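Local coordinates for GGDEF and EAL domain-containing protein (Vibrio cholerae O1 str. 2010EL-1786, PDB 6PWJ), which probably takes part in cyclic di-GMP signalling, joining a diguanylate cyclase-type GGDEF domain to a phosphodiesterase-type EAL domain that holds a magnesium ion, at residues A[331-336]-A[349-354]; A[269-274]-A[301-306]; A[310-315]-A[339-344]. All blocks are in the same frame, centred on the assembly; numbering follows the deposited sequence.

Contact 1 of 3, residues A[331-336]-A[349-354]. With MG (magnesium ion), chain C.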
loop_
_atom_site.group_PDB
_atom_site.type_symbol
_atom_site.label_atom_id
_atom_site.label_comp_id
_atom_site.label_asym_id
_atom_site.label_seq_id
_atom_site.Cartn_x
_atom_site.Cartn_y
_atom_site.Cartn_z
ATOM N N PHE A 331 18.019 -7.099 -0.819
ATOM C CA PHE A 331 16.685 -6.624 -0.488
ATOM C C PHE A 331 16.342 -5.420 -1.352
ATOM O O PHE A 331 17.218 -4.777 -1.937
ATOM C CB PHE A 331 16.569 -6.264 0.999
ATOM C CG PHE A 331 17.479 -5.147 1.425
ATOM C CD1 PHE A 331 18.780 -5.408 1.823
ATOM C CD2 PHE A 331 17.032 -3.836 1.429
ATOM C CE1 PHE A 331 19.620 -4.382 2.216
ATOM C CE2 PHE A 331 17.866 -2.806 1.821
ATOM C CZ PHE A 331 19.161 -3.079 2.214
ATOM N N GLY A 332 15.040 -5.124 -1.422
ATOM C CA GLY A 332 14.559 -3.965 -2.142
ATOM C C GLY A 332 13.408 -3.317 -1.399
ATOM O O GLY A 332 12.846 -3.891 -0.463
ATOM N N VAL A 333 13.067 -2.108 -1.833
ATOM C CA VAL A 333 12.013 -1.315 -1.206
ATOM C C VAL A 333 10.724 -1.518 -1.991
ATOM O O VAL A 333 10.680 -1.277 -3.203
ATOM C CB VAL A 333 12.390 0.173 -1.145
ATOM C CG1 VAL A 333 11.297 0.967 -0.441
ATOM C CG2 VAL A 333 13.727 0.352 -0.443
ATOM N N ASP A 334 9.678 -1.964 -1.302
ATOM C CA ASP A 334 8.359 -2.116 -1.893
ATOM C C ASP A 334 7.487 -0.938 -1.480
ATOM O O ASP A 334 7.534 -0.491 -0.330
ATOM C CB ASP A 334 7.712 -3.435 -1.460
ATOM C CG ASP A 334 6.653 -3.914 -2.436
ATOM O OD1 ASP A 334 6.394 -3.208 -3.433
ATOM O OD2 ASP A 334 6.080 -5.000 -2.209
ATOM N N ASN A 335 6.700 -0.428 -2.427
ATOM C CA ASN A 335 5.864 0.747 -2.188
ATOM C C ASN A 335 6.725 1.986 -1.949
ATOM O O ASN A 335 6.416 2.825 -1.101
ATOM C CB ASN A 335 4.905 0.513 -1.019
ATOM C CG ASN A 335 4.025 -0.705 -1.225
ATOM O OD1 ASN A 335 3.404 -0.868 -2.276
ATOM N ND2 ASN A 335 3.982 -1.578 -0.226
ATOM N N TYR A 336 7.816 2.093 -2.702
ATOM C CA TYR A 336 8.749 3.201 -2.546
ATOM C C TYR A 336 8.044 4.538 -2.752
ATOM O O TYR A 336 7.318 4.729 -3.732
ATOM C CB TYR A 336 9.903 3.034 -3.535
ATOM C CG TYR A 336 10.802 4.238 -3.697
ATOM C CD1 TYR A 336 11.640 4.650 -2.669
ATOM C CD2 TYR A 336 10.834 4.943 -4.893
ATOM C CE1 TYR A 336 12.470 5.745 -2.822
ATOM C CE2 TYR A 336 11.661 6.037 -5.056
ATOM C CZ TYR A 336 12.477 6.434 -4.018
ATOM O OH TYR A 336 13.301 7.523 -4.177
ATOM N N PHE A 349 20.495 2.769 3.559
ATOM C CA PHE A 349 20.354 1.340 3.310
ATOM C C PHE A 349 20.906 0.904 1.961
ATOM O O PHE A 349 21.371 -0.234 1.838
ATOM C CB PHE A 349 18.882 0.925 3.405
ATOM C CG PHE A 349 18.337 0.945 4.803
ATOM C CD1 PHE A 349 17.921 2.133 5.382
ATOM C CD2 PHE A 349 18.237 -0.224 5.538
ATOM C CE1 PHE A 349 17.419 2.154 6.669
ATOM C CE2 PHE A 349 17.735 -0.210 6.825
ATOM C CZ PHE A 349 17.326 0.981 7.391
ATOM N N ARG A 350 20.874 1.774 0.957
ATOM C CA ARG A 350 21.335 1.446 -0.387
ATOM C C ARG A 350 20.670 0.160 -0.885
ATOM O O ARG A 350 21.350 -0.834 -1.156
ATOM C CB ARG A 350 22.852 1.319 -0.427
ATOM C CG ARG A 350 23.591 2.620 -0.156
ATOM C CD ARG A 350 23.217 3.685 -1.174
ATOM N NE ARG A 350 24.385 4.212 -1.874
ATOM C CZ ARG A 350 25.016 5.332 -1.539
ATOM N NH1 ARG A 350 24.591 6.052 -0.510
ATOM N NH2 ARG A 350 26.072 5.734 -2.233
ATOM N N PRO A 351 19.345 0.150 -1.012
ATOM C CA PRO A 351 18.660 -1.070 -1.450
ATOM C C PRO A 351 19.026 -1.430 -2.879
ATOM O O PRO A 351 19.365 -0.571 -3.698
ATOM C CB PRO A 351 17.177 -0.705 -1.331
ATOM C CG PRO A 351 17.152 0.781 -1.480
ATOM C CD PRO A 351 18.416 1.279 -0.837
ATOM N N LYS A 352 18.954 -2.730 -3.175
ATOM C CA LYS A 352 19.240 -3.193 -4.528
ATOM C C LYS A 352 18.249 -2.625 -5.536
ATOM O O LYS A 352 18.618 -2.361 -6.687
ATOM C CB LYS A 352 19.223 -4.720 -4.578
ATOM C CG LYS A 352 19.718 -5.299 -5.890
ATOM C CD LYS A 352 19.527 -6.805 -5.931
ATOM C CE LYS A 352 20.367 -7.437 -7.028
ATOM N NZ LYS A 352 21.822 -7.260 -6.769
ATOM N N TYR A 353 16.997 -2.433 -5.129
ATOM C CA TYR A 353 15.974 -1.920 -6.029
ATOM C C TYR A 353 14.913 -1.194 -5.217
ATOM O O TYR A 353 14.795 -1.379 -4.004
ATOM C CB TYR A 353 15.332 -3.044 -6.856
ATOM C CG TYR A 353 14.560 -4.057 -6.034
ATOM C CD1 TYR A 353 13.246 -3.816 -5.650
ATOM C CD2 TYR A 353 15.142 -5.258 -5.650
ATOM C CE1 TYR A 353 12.539 -4.738 -4.900
ATOM C CE2 TYR A 353 14.442 -6.186 -4.903
ATOM C CZ TYR A 353 13.141 -5.922 -4.531
ATOM O OH TYR A 353 12.443 -6.844 -3.787
ATOM N N VAL A 354 14.136 -0.364 -5.907
ATOM C CA VAL A 354 12.971 0.296 -5.333
ATOM C C VAL A 354 11.775 -0.031 -6.215
ATOM O O VAL A 354 11.801 0.222 -7.426
ATOM C CB VAL A 354 13.163 1.818 -5.215
ATOM C CG1 VAL A 354 14.207 2.144 -4.156
ATOM C CG2 VAL A 354 13.555 2.409 -6.560
HETATM MG MG MG C . 5.687 -6.657 -3.431
HETATM O O HOH W 1 5.269 -5.153 -4.771
HETATM O O HOH W 2 3.717 -6.144 -3.381
#
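Val333 and Val354 pair in parallel, with Val333 N giving a fairly straight hydrogen bond to Tyr353 O (2.9 Å, 164° at the hydrogen), while one step earlier Lys352 N reaches Phe331 O at 3.0 Å. Tyr353 turns its ring toward the neighbouring strand 330-336, with CG between its backbone N and carbonyl carbon (chi1 65°), and presents a face to Gly332. The CA of Gly332 sits over the ring centre, 3.4 Å from the centroid, in a CH-pi contact. On the face of the sheet that carries Val333 and Val354, Val333 CG2 leans on Pro351 CG at 3.6 Å.

The two strands, 330-336 and 353-356, are joined through helix 345-349 as a beta-alpha-beta unit of the EAL barrel, and Pro351 and Lys352 lead from that helix into the second strand.

Phe331 turns its outer ring atoms toward this connection. Its CZ meets Phe349 O close to the ring plane, at the edge, and CE2 packs on Pro351 CB at 3.9 Å. Past the corner at 334 and 335, Tyr336 comes back toward the second strand, laying one ring face on Val354; CB of the valine stands 3.7 Å from Tyr336 CG, off toward the rim. The hydroxyl of Tyr336 is held by Ile376 O. Asp334 points away and binds magnesium through OD2 at 2.1 Å, a site shared with Glu218, Asn272 and Glu304.

Contact 2 of 3, residues A[269-274]-A[301-306]. With MG (magnesium ion), chain C.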
loop_
_atom_site.group_PDB
_atom_site.type_symbol
_atom_site.label_atom_id
_atom_site.label_comp_id
_atom_site.label_asym_id
_atom_site.label_seq_id
_atom_site.Cartn_x
_atom_site.Cartn_y
_atom_site.Cartn_z
ATOM N N LEU A 269 14.341 -14.564 -6.836
ATOM C CA LEU A 269 12.940 -14.554 -6.439
ATOM C C LEU A 269 12.721 -13.496 -5.366
ATOM O O LEU A 269 13.434 -13.471 -4.357
ATOM C CB LEU A 269 12.508 -15.930 -5.930
ATOM C CG LEU A 269 12.634 -17.068 -6.945
ATOM C CD1 LEU A 269 12.116 -18.374 -6.361
ATOM C CD2 LEU A 269 11.899 -16.721 -8.232
ATOM N N ALA A 270 11.734 -12.633 -5.586
ATOM C CA ALA A 270 11.411 -11.564 -4.649
ATOM C C ALA A 270 10.313 -12.038 -3.704
ATOM O O ALA A 270 9.242 -12.463 -4.150
ATOM C CB ALA A 270 10.974 -10.303 -5.394
ATOM N N ILE A 271 10.582 -11.962 -2.403
ATOM C CA ILE A 271 9.640 -12.374 -1.369
ATOM C C ILE A 271 9.220 -11.138 -0.588
ATOM O O ILE A 271 10.071 -10.398 -0.080
ATOM C CB ILE A 271 10.254 -13.431 -0.435
ATOM C CG1 ILE A 271 10.772 -14.620 -1.245
ATOM C CG2 ILE A 271 9.233 -13.887 0.594
ATOM C CD1 ILE A 271 11.525 -15.638 -0.416
ATOM N N ASN A 272 7.912 -10.913 -0.494
ATOM C CA ASN A 272 7.387 -9.802 0.290
ATOM C C ASN A 272 7.442 -10.159 1.769
ATOM O O ASN A 272 6.883 -11.176 2.192
ATOM C CB ASN A 272 5.957 -9.473 -0.132
ATOM C CG ASN A 272 5.877 -8.930 -1.545
ATOM O OD1 ASN A 272 6.260 -7.790 -1.808
ATOM N ND2 ASN A 272 5.362 -9.741 -2.460
ATOM N N ILE A 273 8.119 -9.329 2.554
ATOM C CA ILE A 273 8.265 -9.538 3.990
ATOM C C ILE A 273 7.338 -8.573 4.714
ATOM O O ILE A 273 7.387 -7.357 4.481
ATOM C CB ILE A 273 9.722 -9.347 4.439
ATOM C CG1 ILE A 273 10.637 -10.324 3.697
ATOM C CG2 ILE A 273 9.844 -9.535 5.944
ATOM C CD1 ILE A 273 10.314 -11.783 3.953
ATOM N N ALA A 274 6.490 -9.110 5.588
ATOM C CA ALA A 274 5.494 -8.296 6.267
ATOM C C ALA A 274 6.149 -7.338 7.255
ATOM O O ALA A 274 7.191 -7.630 7.847
ATOM C CB ALA A 274 4.483 -9.183 6.992
ATOM N N LEU A 301 17.881 -14.745 -3.870
ATOM C CA LEU A 301 16.839 -14.331 -2.938
ATOM C C LEU A 301 16.780 -12.811 -2.880
ATOM O O LEU A 301 17.779 -12.159 -2.556
ATOM C CB LEU A 301 17.088 -14.910 -1.545
ATOM C CG LEU A 301 16.752 -16.390 -1.351
ATOM C CD1 LEU A 301 17.169 -16.857 0.033
ATOM C CD2 LEU A 301 15.266 -16.629 -1.571
ATOM N N HIS A 302 15.613 -12.257 -3.195
ATOM C CA HIS A 302 15.329 -10.835 -3.035
ATOM C C HIS A 302 14.238 -10.683 -1.986
ATOM O O HIS A 302 13.151 -11.255 -2.129
ATOM C CB HIS A 302 14.896 -10.202 -4.357
ATOM C CG HIS A 302 16.031 -9.896 -5.286
ATOM N ND1 HIS A 302 15.866 -9.167 -6.444
ATOM C CD2 HIS A 302 17.345 -10.218 -5.228
ATOM C CE1 HIS A 302 17.028 -9.053 -7.060
ATOM N NE2 HIS A 302 17.943 -9.683 -6.343
ATOM N N PHE A 303 14.524 -9.919 -0.936
ATOM C CA PHE A 303 13.577 -9.689 0.149
ATOM C C PHE A 303 12.964 -8.304 -0.026
ATOM O O PHE A 303 13.657 -7.288 0.096
ATOM C CB PHE A 303 14.258 -9.836 1.507
ATOM C CG PHE A 303 14.569 -11.260 1.869
ATOM C CD1 PHE A 303 13.577 -12.094 2.358
ATOM C CD2 PHE A 303 15.848 -11.768 1.713
ATOM C CE1 PHE A 303 13.855 -13.407 2.687
ATOM C CE2 PHE A 303 16.132 -13.080 2.042
ATOM C CZ PHE A 303 15.133 -13.900 2.530
ATOM N N GLU A 304 11.665 -8.270 -0.310
ATOM C CA GLU A 304 10.955 -7.033 -0.616
ATOM C C GLU A 304 10.432 -6.438 0.686
ATOM O O GLU A 304 9.461 -6.940 1.261
ATOM C CB GLU A 304 9.823 -7.300 -1.602
ATOM C CG GLU A 304 9.503 -6.131 -2.514
ATOM C CD GLU A 304 8.918 -6.574 -3.841
ATOM O OE1 GLU A 304 7.683 -6.742 -3.927
ATOM O OE2 GLU A 304 9.699 -6.764 -4.796
ATOM N N ILE A 305 11.071 -5.374 1.145
ATOM C CA ILE A 305 10.721 -4.718 2.402
ATOM C C ILE A 305 9.816 -3.532 2.088
ATOM O O ILE A 305 10.185 -2.696 1.252
ATOM C CB ILE A 305 11.974 -4.254 3.165
ATOM C CG1 ILE A 305 13.057 -5.335 3.132
ATOM C CG2 ILE A 305 11.613 -3.899 4.597
ATOM C CD1 ILE A 305 12.640 -6.639 3.773
ATOM N N PRO A 306 8.643 -3.428 2.709
ATOM C CA PRO A 306 7.830 -2.221 2.533
ATOM C C PRO A 306 8.580 -0.989 3.009
ATOM O O PRO A 306 9.471 -1.064 3.859
ATOM C CB PRO A 306 6.591 -2.494 3.396
ATOM C CG PRO A 306 6.532 -3.980 3.514
ATOM C CD PRO A 306 7.959 -4.442 3.529
HETATM MG MG MG C . 5.687 -6.657 -3.431
HETATM O O HOH W 1 5.269 -5.153 -4.771
HETATM O O HOH W 2 3.717 -6.144 -3.381
#
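Asn272 and Glu304 reach out side by side from neighbouring strands and bind one magnesium ion. Asn272 OD1 and Glu304 OE1 each stand 2.1 Å from the metal. The two oxygens are only 2.8 Å apart, yet no hydrogen bond joins them; their shared metal ion accounts for the closeness. The amide and carboxylate planes stand 67° apart, and each group gives the ion a single oxygen. Beyond CG the glutamate runs extended (chi2 152°), which carries its carboxylate out to the ion, while its other oxygen, OE2, forms a salt bridge with Lys355. Glu218, Asp334 and two waters complete the six ligands.

Behind this first shell, the parallel backbones fix the spacing of the two ligands. Glu304 N bonds to Ile271 O at 2.7 Å, and Ile273 N to Glu304 O at 3.0 Å, so the backbone of Glu304 is tied to the residues before and after Asn272. Nearer the start of the strands, His302 is tied in the same way, its N to Leu269 O and its O to Ile271 N. Its ring leads away to His216, with which ND1 is hydrogen-bonded.

The face that carries Ile271, Leu301 and Phe303 is packed with apolar side chains: Ile271 CD1 touches Leu301 CD2 at 4.0 Å, and Ile273, just past the strand end, adds its CD1 to the edge of the Phe303 ring, 3.6 Å from Phe303 CD1. Ile273 CB and Ile305 CD1 also pack together. Helices 245-261, 281-292 and 314-325 cover this side. Acidic and amide side chains gathering a metal at the C-terminal ends of parallel strands, with helices packed outside, are the mark of the EAL domain's TIM-barrel-like fold and its metal site.

Contact 3 of 3, residues A[310-315]-A[339-344]; sequences FVNEPH and NFQSLD
Gln341 OE1 lies against Val311, 3.4 Å from Val311 CB, and no hydrogen bond crosses between the two segments. Both methyls of the valine are a little farther off, so the carbonyl end of the amide rests against the branch point of the side chain. Asn312 ND2 comes within 3.9 Å of the same oxygen, too far to count as a bond. The Asn312 and Gln341 side chains meet at about a right angle, and their amide planes are inclined by 52°. Gln341 gets there by an almost fully stretched chain (chi2 177°), which carries its amide across to the end of helix 307-312.

Val311 points at the loop and does most of the touching from its side. Its CG2 also meets the amide carbon CG of Asn339 at 4.1 Å, so the valine touches both Asn339 and Gln341. With so little area in contact, at the protein surface, this is light packing and not a core.

The loop 339-344 has firmer holds outside this pair: Asn339 N bonds to Glu307 OE1, Gln341 O to Arg14 and Leu343 N to Gln11. It thus runs between helix 3-18 and helix 307-312, after strand 330-336 and before helix 345-349, and Val311 meets it just where helix 307-312 gives way to helix 314-325.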
loop_
_atom_site.group_PDB
_atom_site.type_symbol
_atom_site.label_atom_id
_atom_site.label_comp_id
_atom_site.label_asym_id
_atom_site.label_seq_id
_atom_site.Cartn_x
_atom_site.Cartn_y
_atom_site.Cartn_z
ATOM N N PHE A 310 11.308 0.918 6.693
ATOM C CA PHE A 310 12.480 1.786 6.654
ATOM C C PHE A 310 12.234 3.093 7.396
ATOM O O PHE A 310 13.132 3.603 8.081
ATOM C CB PHE A 310 12.883 2.061 5.204
ATOM C CG PHE A 310 13.406 0.857 4.476
ATOM C CD1 PHE A 310 14.731 0.475 4.608
ATOM C CD2 PHE A 310 12.576 0.112 3.656
ATOM C CE1 PHE A 310 15.216 -0.631 3.938
ATOM C CE2 PHE A 310 13.056 -0.994 2.982
ATOM C CZ PHE A 310 14.378 -1.366 3.123
ATOM N N VAL A 311 11.031 3.649 7.275
ATOM C CA VAL A 311 10.729 4.945 7.874
ATOM C C VAL A 311 10.332 4.816 9.339
ATOM O O VAL A 311 10.694 5.663 10.157
ATOM C CB VAL A 311 9.629 5.650 7.057
ATOM C CG1 VAL A 311 10.136 6.006 5.670
ATOM C CG2 VAL A 311 8.389 4.772 6.963
ATOM N N ASN A 312 9.589 3.765 9.700
ATOM C CA ASN A 312 9.053 3.640 11.048
ATOM C C ASN A 312 9.767 2.610 11.909
ATOM O O ASN A 312 9.676 2.692 13.137
ATOM C CB ASN A 312 7.558 3.292 10.994
ATOM C CG ASN A 312 6.761 4.293 10.182
ATOM O OD1 ASN A 312 5.923 3.919 9.360
ATOM N ND2 ASN A 312 7.026 5.576 10.399
ATOM N N GLU A 313 10.467 1.646 11.305
ATOM C CA GLU A 313 11.233 0.647 12.055
ATOM C C GLU A 313 12.651 0.543 11.500
ATOM O O GLU A 313 13.126 -0.544 11.169
ATOM C CB GLU A 313 10.528 -0.705 12.012
ATOM C CG GLU A 313 9.175 -0.722 12.706
ATOM C CD GLU A 313 9.215 -1.431 14.047
ATOM O OE1 GLU A 313 9.846 -2.505 14.133
ATOM O OE2 GLU A 313 8.614 -0.915 15.013
ATOM N N PRO A 314 13.363 1.668 11.390
ATOM C CA PRO A 314 14.691 1.634 10.758
ATOM C C PRO A 314 15.700 0.789 11.509
ATOM O O PRO A 314 16.721 0.404 10.923
ATOM C CB PRO A 314 15.105 3.112 10.734
ATOM C CG PRO A 314 14.371 3.714 11.884
ATOM C CD PRO A 314 13.051 2.995 11.950
ATOM N N HIS A 315 15.453 0.483 12.783
ATOM C CA HIS A 315 16.402 -0.319 13.546
ATOM C C HIS A 315 16.291 -1.796 13.184
ATOM O O HIS A 315 17.286 -2.429 12.814
ATOM C CB HIS A 315 16.179 -0.110 15.045
ATOM C CG HIS A 315 17.438 -0.166 15.855
ATOM N ND1 HIS A 315 17.684 -1.151 16.785
ATOM C CD2 HIS A 315 18.523 0.643 15.866
ATOM C CE1 HIS A 315 18.866 -0.946 17.338
ATOM N NE2 HIS A 315 19.396 0.137 16.798
ATOM N N ASN A 339 4.891 6.583 1.677
ATOM C CA ASN A 339 4.627 7.118 3.007
ATOM C C ASN A 339 4.726 8.636 3.081
ATOM O O ASN A 339 4.475 9.200 4.151
ATOM C CB ASN A 339 5.584 6.491 4.023
ATOM C CG ASN A 339 5.308 5.017 4.247
ATOM O OD1 ASN A 339 6.005 4.153 3.716
ATOM N ND2 ASN A 339 4.276 4.722 5.029
ATOM N N PHE A 340 5.082 9.310 1.986
ATOM C CA PHE A 340 5.192 10.767 1.964
ATOM C C PHE A 340 6.115 11.289 3.062
ATOM O O PHE A 340 5.922 12.396 3.573
ATOM C CB PHE A 340 3.817 11.431 2.073
ATOM C CG PHE A 340 3.046 11.428 0.790
ATOM C CD1 PHE A 340 2.246 10.353 0.451
ATOM C CD2 PHE A 340 3.124 12.501 -0.079
ATOM C CE1 PHE A 340 1.536 10.347 -0.727
ATOM C CE2 PHE A 340 2.416 12.503 -1.260
ATOM C CZ PHE A 340 1.620 11.423 -1.586
ATOM N N GLN A 341 7.114 10.497 3.440
ATOM C CA GLN A 341 8.123 10.886 4.412
ATOM C C GLN A 341 9.473 11.038 3.712
ATOM O O GLN A 341 9.569 10.975 2.481
ATOM C CB GLN A 341 8.176 9.870 5.557
ATOM C CG GLN A 341 6.900 9.822 6.384
ATOM C CD GLN A 341 6.933 8.769 7.475
ATOM O OE1 GLN A 341 7.988 8.461 8.031
ATOM N NE2 GLN A 341 5.770 8.208 7.786
ATOM N N SER A 342 10.524 11.236 4.502
ATOM C CA SER A 342 11.836 11.513 3.935
ATOM C C SER A 342 12.376 10.298 3.188
ATOM O O SER A 342 12.283 9.161 3.661
ATOM C CB SER A 342 12.813 11.935 5.032
ATOM O OG SER A 342 14.041 12.383 4.481
ATOM N N LEU A 343 12.942 10.547 2.007
ATOM C CA LEU A 343 13.577 9.517 1.200
ATOM C C LEU A 343 15.032 9.288 1.590
ATOM O O LEU A 343 15.783 8.671 0.822
ATOM C CB LEU A 343 13.481 9.873 -0.284
ATOM C CG LEU A 343 12.091 10.211 -0.831
ATOM C CD1 LEU A 343 12.168 10.584 -2.304
ATOM C CD2 LEU A 343 11.123 9.059 -0.618
ATOM N N ASP A 344 15.445 9.768 2.767
ATOM C CA ASP A 344 16.842 9.635 3.173
ATOM C C ASP A 344 17.265 8.175 3.255
ATOM O O ASP A 344 18.400 7.830 2.903
ATOM C CB ASP A 344 17.065 10.325 4.518
ATOM C CG ASP A 344 17.621 11.725 4.370
ATOM O OD1 ASP A 344 18.306 11.990 3.360
ATOM O OD2 ASP A 344 17.376 12.558 5.266
#

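How the contacts relate
All three contacts belong to the EAL domain. Contacts 1 and 2 have centres about 9 Å apart and share one sheet: strands 301-306 and 330-336 are neighbours, so 269-272, 301-306, 330-336 and 353-356 run as four successive parallel strands. Both supply ligands to the same magnesium ion: contact 2 gives it Asn272 and Glu304, contact 1 gives it Asp334. Contact 2 closes before the others open, whereas contacts 1 and 3 interleave along the chain. Contact 3 lies outside the sheet, its centre about 12 Å from that of contact 1 and 17 Å from that of contact 2. Phe310, next to Val311 on helix 307-312, packs inward on Val333, Phe349 and Ile305, so that helix links the loop side to the barrel wall.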